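Side-chain contacts in pseudoazurin (Blue copper protein) (Sinorhizobium meliloti, PDB 3TU6), which binds a single copper ion in a cupredoxin fold and probably carries electrons in the periplasm: residues A81-G85 and M86-G90; I119-E122 and I123-G127; K59-I62 and N63-I66. All blocks are in the same frame, centred on the assembly; numbering follows the deposited sequence.

Contact 1 (A81-G85 and M86-G90); sequences APHVG and MGMIG. With CU (copper (II) ion), chain B.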
ATOM      1  N   ALA A  81      -7.661  -7.197  -2.769  1.00 20.18           N
ATOM      2  CA  ALA A  81      -7.825  -8.494  -3.435  1.00 21.67           C
ATOM      3  C   ALA A  81      -8.828  -8.455  -4.596  1.00 21.63           C
ATOM      4  O   ALA A  81      -8.523  -8.942  -5.686  1.00 24.26           O
ATOM      5  CB  ALA A  81      -8.212  -9.575  -2.423  1.00 23.44           C
ATOM      6  N   PRO A  82     -10.024  -7.880  -4.370  1.00 20.13           N
ATOM      7  CA  PRO A  82     -10.987  -7.742  -5.467  1.00 20.84           C
ATOM      8  C   PRO A  82     -10.487  -6.972  -6.696  1.00 19.67           C
ATOM      9  O   PRO A  82     -10.832  -7.335  -7.821  1.00 20.31           O
ATOM     10  CB  PRO A  82     -12.151  -6.992  -4.813  1.00 23.11           C
ATOM     11  CG  PRO A  82     -12.098  -7.397  -3.394  1.00 19.93           C
ATOM     12  CD  PRO A  82     -10.647  -7.594  -3.062  1.00 19.87           C
ATOM     13  N   HIS A  83      -9.683  -5.929  -6.486  1.00 19.50           N
ATOM     14  CA  HIS A  83      -9.315  -5.013  -7.568  1.00 18.11           C
ATOM     15  C   HIS A  83      -7.812  -4.937  -7.867  1.00 17.92           C
ATOM     16  O   HIS A  83      -7.377  -4.041  -8.592  1.00 18.64           O
ATOM     17  CB  HIS A  83      -9.855  -3.612  -7.263  1.00 17.51           C
ATOM     18  CG  HIS A  83     -11.315  -3.591  -6.927  1.00 16.06           C
ATOM     19  ND1 HIS A  83     -11.786  -3.239  -5.680  1.00 21.29           N
ATOM     20  CD2 HIS A  83     -12.405  -3.893  -7.669  1.00 16.61           C
ATOM     21  CE1 HIS A  83     -13.106  -3.314  -5.674  1.00 17.47           C
ATOM     22  NE2 HIS A  83     -13.506  -3.710  -6.868  1.00 20.01           N
ATOM     23  N   VAL A  84      -7.021  -5.871  -7.338  1.00 18.48           N
ATOM     24  CA  VAL A  84      -5.573  -5.856  -7.579  1.00 17.60           C
ATOM     25  C   VAL A  84      -5.258  -5.958  -9.073  1.00 19.66           C
ATOM     26  O   VAL A  84      -4.388  -5.244  -9.573  1.00 18.98           O
ATOM     27  CB  VAL A  84      -4.814  -6.964  -6.803  1.00 19.35           C
ATOM     28  CG1 VAL A  84      -5.318  -8.353  -7.177  1.00 20.20           C
ATOM     29  CG2 VAL A  84      -3.311  -6.847  -7.051  1.00 13.31           C
ATOM     30  N   GLY A  85      -5.985  -6.819  -9.783  1.00 20.14           N
ATOM     31  CA  GLY A  85      -5.818  -6.974 -11.226  1.00 21.76           C
ATOM     32  C   GLY A  85      -6.154  -5.717 -12.012  1.00 22.59           C
ATOM     33  O   GLY A  85      -5.646  -5.518 -13.115  1.00 17.43           O
ATOM     34  N   MET A  86      -7.015  -4.875 -11.439  1.00 22.10           N
ATOM     35  CA  MET A  86      -7.355  -3.573 -12.014  1.00 23.30           C
ATOM     36  C   MET A  86      -6.352  -2.483 -11.619  1.00 23.79           C
ATOM     37  O   MET A  86      -6.466  -1.342 -12.071  1.00 26.46           O
ATOM     38  CB  MET A  86      -8.761  -3.154 -11.573  1.00 23.57           C
ATOM     39  CG  MET A  86      -9.856  -4.145 -11.947  1.00 22.68           C
ATOM     40  SD  MET A  86     -11.490  -3.610 -11.407  1.00 28.63           S
ATOM     41  CE  MET A  86     -11.757  -2.200 -12.481  1.00 27.65           C
ATOM     42  N   GLY A  87      -5.386  -2.829 -10.770  1.00 22.33           N
ATOM     43  CA  GLY A  87      -4.297  -1.924 -10.400  1.00 21.18           C
ATOM     44  C   GLY A  87      -4.399  -1.306  -9.016  1.00 19.12           C
ATOM     45  O   GLY A  87      -3.645  -0.385  -8.697  1.00 16.99           O
ATOM     46  N   MET A  88      -5.309  -1.810  -8.183  1.00 17.37           N
ATOM     47  CA  MET A  88      -5.517  -1.242  -6.852  1.00 16.58           C
ATOM     48  C   MET A  88      -4.485  -1.762  -5.850  1.00 19.26           C
ATOM     49  O   MET A  88      -4.758  -2.672  -5.061  1.00 16.07           O
ATOM     50  CB  MET A  88      -6.942  -1.512  -6.354  1.00 16.55           C
ATOM     51  CG  MET A  88      -7.280  -0.769  -5.068  1.00 14.25           C
ATOM     52  SD  MET A  88      -9.045  -0.588  -4.750  1.00 18.17           S
ATOM     53  CE  MET A  88      -8.996   0.356  -3.229  1.00 19.63           C
ATOM     54  N   ILE A  89      -3.288  -1.182  -5.906  1.00 20.79           N
ATOM     55  CA  ILE A  89      -2.254  -1.429  -4.905  1.00 20.86           C
ATOM     56  C   ILE A  89      -1.779  -0.103  -4.315  1.00 21.02           C
ATOM     57  O   ILE A  89      -1.995   0.964  -4.899  1.00 19.45           O
ATOM     58  CB  ILE A  89      -1.047  -2.209  -5.483  1.00 20.86           C
ATOM     59  CG1 ILE A  89      -0.410  -1.460  -6.659  1.00 19.66           C
ATOM     60  CG2 ILE A  89      -1.477  -3.600  -5.926  1.00 24.26           C
ATOM     61  CD1 ILE A  89       0.939  -2.026  -7.073  1.00 17.60           C
ATOM     62  N   GLY A  90      -1.142  -0.183  -3.153  1.00 20.61           N
ATOM     63  CA  GLY A  90      -0.564   0.986  -2.501  1.00 19.46           C
ATOM     64  C   GLY A  90       0.728   0.637  -1.794  1.00 18.28           C
ATOM     65  O   GLY A  90       1.088  -0.538  -1.681  1.00 17.83           O
TER
HETATM   66 CU    CU B 201     -10.675  -2.387  -4.152  1.00 19.69          CU
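The imidazole of His83 has the sulfur of Met86 at one edge, near its plane, SD standing 3.9 Å from His83 CD2. Over one of its faces lies Pro82, whose CB sits 3.8 Å above the plane and over the ring's centre. Met88 SD approaches the ring obliquely, 64° off its normal. Both methionines run beside the histidine and point the same way. The copper ion joins the side-chain ends of His83 and Met88, bound by His83 ND1 at 2.1 Å and by Met88 SD at 2.5 Å. Met88 gets there because CG is anti to the backbone N (chi1 -171°) and the chain stays extended. Met86 CG instead lies beside its backbone N, which carries SD along the CD2 edge of the ring; the bend at chi3 turns only CE.

The backbone folds the two ligands together. His83 O accepts a fairly straight bond of 3.1 Å from Met88 N, the donor lying above the carbonyl plane, and a weak one from Met86 N; Gly87 N bonds to Val84 O at 2.9 Å. Gly87 has positive phi (105°), where a CB would jam against the preceding carbonyl oxygen. Past the turn, where strand 89-94 begins, Val84 CG2 meets Ile89 CG2 at 3.9 Å.

This is the ligand loop of a cupredoxin copper site, completed by His42 and Cys80. An imidazole nitrogen and a thioether, together with a second histidine and a cysteine sulfur, make a mixed nitrogen-sulfur environment consistent with a redox-active copper, and the turn's own hydrogen bonds probably limit how far its ligands can shift as the metal changes oxidation state.

Contact 2 (I119-E122 and I123-G127); sequences IFAE and IESGG
Ile123 lies one helical turn after Ile119, the two side chains side by side and pointing the same way, with Ile123 CD1 3.9 Å from Ile119 CG2. Its CG1, anti to the carbonyl carbon (chi1 -66°), leans back over Ile119 O, while Ile123 N gives that same oxygen the regular helical bond of 3.0 Å. Both isoleucines face the sheet, where Val24 touches them.

Glu124 repeats the pattern on the next face of helix 112-125: its N bonds to Phe120 O and, with CG beside the backbone N (chi1 -68°), the straight chain runs back alongside that carbonyl until Glu124 OE2 is 3.7 Å from Phe120 CB. The carboxylate has its polar partner in Lys104 of helix 100-104, a salt bridge beside the place where the ring of Phe120 packs on Leu100 and Val103.

Ser125 grips Ala121 O twice. Ser125 N bonds to Ala121 O at 2.9 Å and Ser125 OG to the same oxygen at 2.8 Å, the two donors coming from opposite faces of the carbonyl plane. Gly126 then leaves helical geometry with phi at 101°, and its N keeps a weak bond to Glu122 O; Gly126 O lies 3.5 Å from Glu122 CG.

Ala121 O, already bonded to a backbone N-H, thus takes a second donor from the hydroxyl, which holds this carbonyl of the last turn from both faces and fixes the hydroxyl's rotation. Glu124 OE2 lies 3.2 Å from Phe120 O, two acceptors facing each other, a cost that the Lys104 charge would tend to offset.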
ATOM      1  N   ILE A 119       4.300   3.795  -8.506  1.00 23.28           N
ATOM      2  CA  ILE A 119       4.615   3.901  -7.080  1.00 22.28           C
ATOM      3  C   ILE A 119       6.122   3.987  -6.838  1.00 22.29           C
ATOM      4  O   ILE A 119       6.576   4.808  -6.041  1.00 21.05           O
ATOM      5  CB  ILE A 119       4.025   2.714  -6.281  1.00 22.67           C
ATOM      6  CG1 ILE A 119       2.506   2.861  -6.162  1.00 21.62           C
ATOM      7  CG2 ILE A 119       4.639   2.637  -4.887  1.00 17.32           C
ATOM      8  CD1 ILE A 119       1.803   1.595  -5.724  1.00 23.13           C
ATOM      9  N   PHE A 120       6.892   3.149  -7.530  1.00 22.74           N
ATOM     10  CA  PHE A 120       8.349   3.134  -7.369  1.00 24.75           C
ATOM     11  C   PHE A 120       9.019   4.396  -7.918  1.00 25.91           C
ATOM     12  O   PHE A 120      10.017   4.856  -7.364  1.00 26.16           O
ATOM     13  CB  PHE A 120       8.960   1.889  -8.023  1.00 27.04           C
ATOM     14  CG  PHE A 120       8.542   0.593  -7.377  1.00 29.25           C
ATOM     15  CD1 PHE A 120       8.685   0.404  -6.007  1.00 35.36           C
ATOM     16  CD2 PHE A 120       8.023  -0.446  -8.141  1.00 31.09           C
ATOM     17  CE1 PHE A 120       8.303  -0.787  -5.409  1.00 36.35           C
ATOM     18  CE2 PHE A 120       7.638  -1.640  -7.548  1.00 28.04           C
ATOM     19  CZ  PHE A 120       7.782  -1.810  -6.181  1.00 34.42           C
ATOM     20  N   ALA A 121       8.476   4.949  -9.001  1.00 24.17           N
ATOM     21  CA  ALA A 121       8.960   6.228  -9.531  1.00 24.92           C
ATOM     22  C   ALA A 121       8.662   7.370  -8.556  1.00 25.13           C
ATOM     23  O   ALA A 121       9.475   8.284  -8.393  1.00 24.56           O
ATOM     24  CB  ALA A 121       8.336   6.516 -10.891  1.00 23.72           C
ATOM     25  N   GLU A 122       7.502   7.304  -7.907  1.00 24.83           N
ATOM     26  CA  GLU A 122       7.086   8.315  -6.934  1.00 24.82           C
ATOM     27  C   GLU A 122       7.999   8.316  -5.706  1.00 24.79           C
ATOM     28  O   GLU A 122       8.378   9.377  -5.212  1.00 23.93           O
ATOM     29  CB  GLU A 122       5.628   8.083  -6.513  1.00 24.81           C
ATOM     30  CG  GLU A 122       5.008   9.224  -5.707  1.00 28.44           C
ATOM     31  CD  GLU A 122       3.537   8.995  -5.373  1.00 41.31           C
ATOM     32  OE1 GLU A 122       3.111   9.398  -4.269  1.00 41.72           O
ATOM     33  OE2 GLU A 122       2.804   8.417  -6.206  1.00 34.36           O
ATOM     34  N   ILE A 123       8.352   7.125  -5.227  1.00 24.24           N
ATOM     35  CA  ILE A 123       9.231   6.980  -4.064  1.00 22.47           C
ATOM     36  C   ILE A 123      10.664   7.410  -4.384  1.00 24.53           C
ATOM     37  O   ILE A 123      11.288   8.136  -3.610  1.00 24.92           O
ATOM     38  CB  ILE A 123       9.253   5.521  -3.550  1.00 21.84           C
ATOM     39  CG1 ILE A 123       7.887   5.126  -2.986  1.00 18.98           C
ATOM     40  CG2 ILE A 123      10.311   5.346  -2.468  1.00 21.47           C
ATOM     41  CD1 ILE A 123       7.742   3.639  -2.741  1.00  9.30           C
ATOM     42  N   GLU A 124      11.176   6.958  -5.525  1.00 25.24           N
ATOM     43  CA  GLU A 124      12.569   7.208  -5.895  1.00 28.13           C
ATOM     44  C   GLU A 124      12.815   8.652  -6.328  1.00 29.14           C
ATOM     45  O   GLU A 124      13.699   9.320  -5.788  1.00 29.72           O
ATOM     46  CB  GLU A 124      13.005   6.252  -7.008  1.00 29.85           C
ATOM     47  CG  GLU A 124      13.103   4.797  -6.571  1.00 37.29           C
ATOM     48  CD  GLU A 124      13.350   3.855  -7.734  1.00 39.92           C
ATOM     49  OE1 GLU A 124      14.371   4.024  -8.433  1.00 50.93           O
ATOM     50  OE2 GLU A 124      12.522   2.944  -7.948  1.00 40.38           O
ATOM     51  N   SER A 125      12.032   9.127  -7.294  1.00 29.96           N
ATOM     52  CA  SER A 125      12.287  10.423  -7.938  1.00 32.35           C
ATOM     53  C   SER A 125      11.223  11.496  -7.675  1.00 33.08           C
ATOM     54  O   SER A 125      11.399  12.644  -8.083  1.00 32.90           O
ATOM     55  CB  SER A 125      12.445  10.225  -9.450  1.00 32.30           C
ATOM     56  OG  SER A 125      11.248   9.744 -10.035  1.00 31.50           O
ATOM     57  N   GLY A 126      10.130  11.131  -7.006  1.00 35.17           N
ATOM     58  CA  GLY A 126       9.040  12.071  -6.730  1.00 37.12           C
ATOM     59  C   GLY A 126       7.864  11.907  -7.677  1.00 39.72           C
ATOM     60  O   GLY A 126       6.709  11.922  -7.247  1.00 40.03           O
ATOM     61  N   GLY A 127       8.156  11.753  -8.967  1.00 42.37           N
ATOM     62  CA  GLY A 127       7.121  11.544  -9.980  1.00 44.83           C
ATOM     63  C   GLY A 127       7.617  10.720 -11.153  1.00 46.88           C
ATOM     64  O   GLY A 127       8.754  10.879 -11.600  1.00 50.69           O
TER

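Contact 3 (K59-I62 and N63-I66); sequences KGKI and NEEI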
ATOM      1  N   LYS A  59      -4.033  -8.806   6.855  1.00 23.84           N
ATOM      2  CA  LYS A  59      -4.978  -9.266   5.848  1.00 25.15           C
ATOM      3  C   LYS A  59      -6.382  -8.829   6.259  1.00 23.39           C
ATOM      4  O   LYS A  59      -7.118  -9.576   6.903  1.00 26.88           O
ATOM      5  CB  LYS A  59      -4.889 -10.789   5.698  1.00 24.76           C
ATOM      6  CG  LYS A  59      -5.734 -11.365   4.565  1.00 32.43           C
ATOM      7  CD  LYS A  59      -5.601 -12.882   4.470  1.00 40.60           C
ATOM      8  CE  LYS A  59      -4.265 -13.304   3.872  1.00 46.66           C
ATOM      9  NZ  LYS A  59      -4.143 -14.786   3.771  1.00 49.55           N
ATOM     10  N   GLY A  60      -6.736  -7.601   5.891  1.00 21.74           N
ATOM     11  CA  GLY A  60      -8.021  -7.025   6.260  1.00 21.84           C
ATOM     12  C   GLY A  60      -9.180  -7.649   5.508  1.00 21.02           C
ATOM     13  O   GLY A  60      -9.033  -8.062   4.358  1.00 19.37           O
ATOM     14  N   LYS A  61     -10.335  -7.722   6.164  1.00 19.26           N
ATOM     15  CA  LYS A  61     -11.559  -8.199   5.522  1.00 22.41           C
ATOM     16  C   LYS A  61     -12.150  -7.084   4.662  1.00 22.48           C
ATOM     17  O   LYS A  61     -11.722  -5.930   4.749  1.00 22.18           O
ATOM     18  CB  LYS A  61     -12.580  -8.653   6.571  1.00 22.25           C
ATOM     19  CG  LYS A  61     -12.100  -9.780   7.485  1.00 26.49           C
ATOM     20  CD  LYS A  61     -11.939 -11.095   6.735  1.00 38.99           C
ATOM     21  CE  LYS A  61     -11.541 -12.229   7.673  1.00 41.00           C
ATOM     22  NZ  LYS A  61     -10.199 -12.019   8.280  1.00 44.68           N
ATOM     23  N   ILE A  62     -13.132  -7.432   3.836  1.00 24.35           N
ATOM     24  CA  ILE A  62     -13.790  -6.457   2.962  1.00 25.78           C
ATOM     25  C   ILE A  62     -14.531  -5.423   3.812  1.00 24.74           C
ATOM     26  O   ILE A  62     -15.293  -5.783   4.709  1.00 25.56           O
ATOM     27  CB  ILE A  62     -14.779  -7.135   1.979  1.00 27.33           C
ATOM     28  CG1 ILE A  62     -14.032  -8.035   0.986  1.00 28.07           C
ATOM     29  CG2 ILE A  62     -15.595  -6.086   1.224  1.00 26.75           C
ATOM     30  CD1 ILE A  62     -13.208  -7.282  -0.045  1.00 38.11           C
ATOM     31  N   ASN A  63     -14.278  -4.144   3.529  1.00 23.26           N
ATOM     32  CA  ASN A  63     -14.835  -3.012   4.289  1.00 24.03           C
ATOM     33  C   ASN A  63     -14.323  -2.881   5.731  1.00 24.73           C
ATOM     34  O   ASN A  63     -14.818  -2.039   6.487  1.00 26.21           O
ATOM     35  CB  ASN A  63     -16.370  -3.036   4.286  1.00 23.88           C
ATOM     36  CG  ASN A  63     -16.954  -3.114   2.891  1.00 22.30           C
ATOM     37  OD1 ASN A  63     -16.351  -2.648   1.923  1.00 25.53           O
ATOM     38  ND2 ASN A  63     -18.138  -3.700   2.781  1.00 18.93           N
ATOM     39  N   GLU A  64     -13.334  -3.689   6.110  1.00 22.89           N
ATOM     40  CA  GLU A  64     -12.752  -3.596   7.444  1.00 23.82           C
ATOM     41  C   GLU A  64     -11.766  -2.433   7.471  1.00 24.27           C
ATOM     42  O   GLU A  64     -10.818  -2.394   6.682  1.00 20.63           O
ATOM     43  CB  GLU A  64     -12.045  -4.898   7.835  1.00 24.62           C
ATOM     44  CG  GLU A  64     -11.601  -4.937   9.299  1.00 26.43           C
ATOM     45  CD  GLU A  64     -10.857  -6.210   9.673  1.00 37.96           C
ATOM     46  OE1 GLU A  64     -10.318  -6.888   8.773  1.00 37.48           O
ATOM     47  OE2 GLU A  64     -10.804  -6.528  10.880  1.00 38.44           O
ATOM     48  N   GLU A  65     -12.000  -1.491   8.380  1.00 25.23           N
ATOM     49  CA  GLU A  65     -11.138  -0.327   8.527  1.00 26.39           C
ATOM     50  C   GLU A  65      -9.983  -0.657   9.468  1.00 27.98           C
ATOM     51  O   GLU A  65      -9.943  -0.206  10.613  1.00 29.18           O
ATOM     52  CB  GLU A  65     -11.946   0.869   9.032  1.00 27.95           C
ATOM     53  CG  GLU A  65     -13.067   1.266   8.083  1.00 33.26           C
ATOM     54  CD  GLU A  65     -13.677   2.615   8.409  1.00 33.54           C
ATOM     55  OE1 GLU A  65     -13.870   2.910   9.607  1.00 44.37           O
ATOM     56  OE2 GLU A  65     -13.969   3.375   7.462  1.00 36.56           O
ATOM     57  N   ILE A  66      -9.043  -1.449   8.960  1.00 28.86           N
ATOM     58  CA  ILE A  66      -7.960  -1.994   9.773  1.00 28.92           C
ATOM     59  C   ILE A  66      -6.851  -0.967   9.999  1.00 28.69           C
ATOM     60  O   ILE A  66      -6.500  -0.207   9.095  1.00 28.28           O
ATOM     61  CB  ILE A  66      -7.370  -3.280   9.128  1.00 29.16           C
ATOM     62  CG1 ILE A  66      -6.475  -4.027  10.122  1.00 35.58           C
ATOM     63  CG2 ILE A  66      -6.598  -2.954   7.851  1.00 26.82           C
ATOM     64  CD1 ILE A  66      -6.033  -5.391   9.634  1.00 41.67           C
TER
HETATM   65  O   HOH W   1      -8.958  -9.136   9.495  1.00 31.32           O
HETATM   66  O   HOH W   2      -9.360  -4.160   4.676  1.00 11.09           O
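Lys61 to Glu64 form a type II beta turn, in the loop between strands 45-46 and 67-69 of this cupredoxin. Its closing bond runs from Glu64 N to Lys61 O at 3.1 Å, the donor standing above the carbonyl plane. Asn63 holds the third position with positive phi (67°).

A second, side-chain bond crosses the same turn. Lys61 N donates almost linearly (176°) to Glu64 OE1 at 2.7 Å, on the anti side of the carboxylate. An extended glutamate chain brings it there, with CG anti to the backbone N (chi1 -171°). The ammonium group of Lys61 makes no direct contact with that oxygen. Asn63 OD1, for its part, bonds to the backbone N of Gly41, next to the copper ligand His42. With an alanine here, Gly41 N-H would probably lose this acceptor, and of the two polar links made by the residue just the backbone bond to His42 would remain.

In the packing, Ile66 CD1 reaches Gly60 CA at 4.2 Å, Glu64 OE1 also lies over Gly60 CA, and Ile62 crosses Asn63 with CG2 beside the amide.

Water links complete the turn. One water donates to both Lys61 O and Glu64 O; another donates to Lys59 O and, at 2.7 Å, to Glu64 OE1, while accepting a weak bond from Lys61 NZ.

How the contacts relate
From the N terminus, contact 3 comes first, closing a turn in the loop between strands 45-46 and 67-69. Contact 1 follows after strand 74-79, folding the copper-ligand loop back into strand 89-94, and contact 2 comes last, within the C-terminal helix 112-125. The three lie in series, with none nested or crossed. Contact 1 is the bridge: Pro82 CG packs on Ile62 CD1 of contact 3 at 3.5 Å, and Ile89 CG1 meets Ile119 CD1 of contact 2 at 3.9 Å. Contacts 2 and 3 lie on opposite sides of the chain's centre and do not touch each other, their nearest atoms being about 17 Å apart.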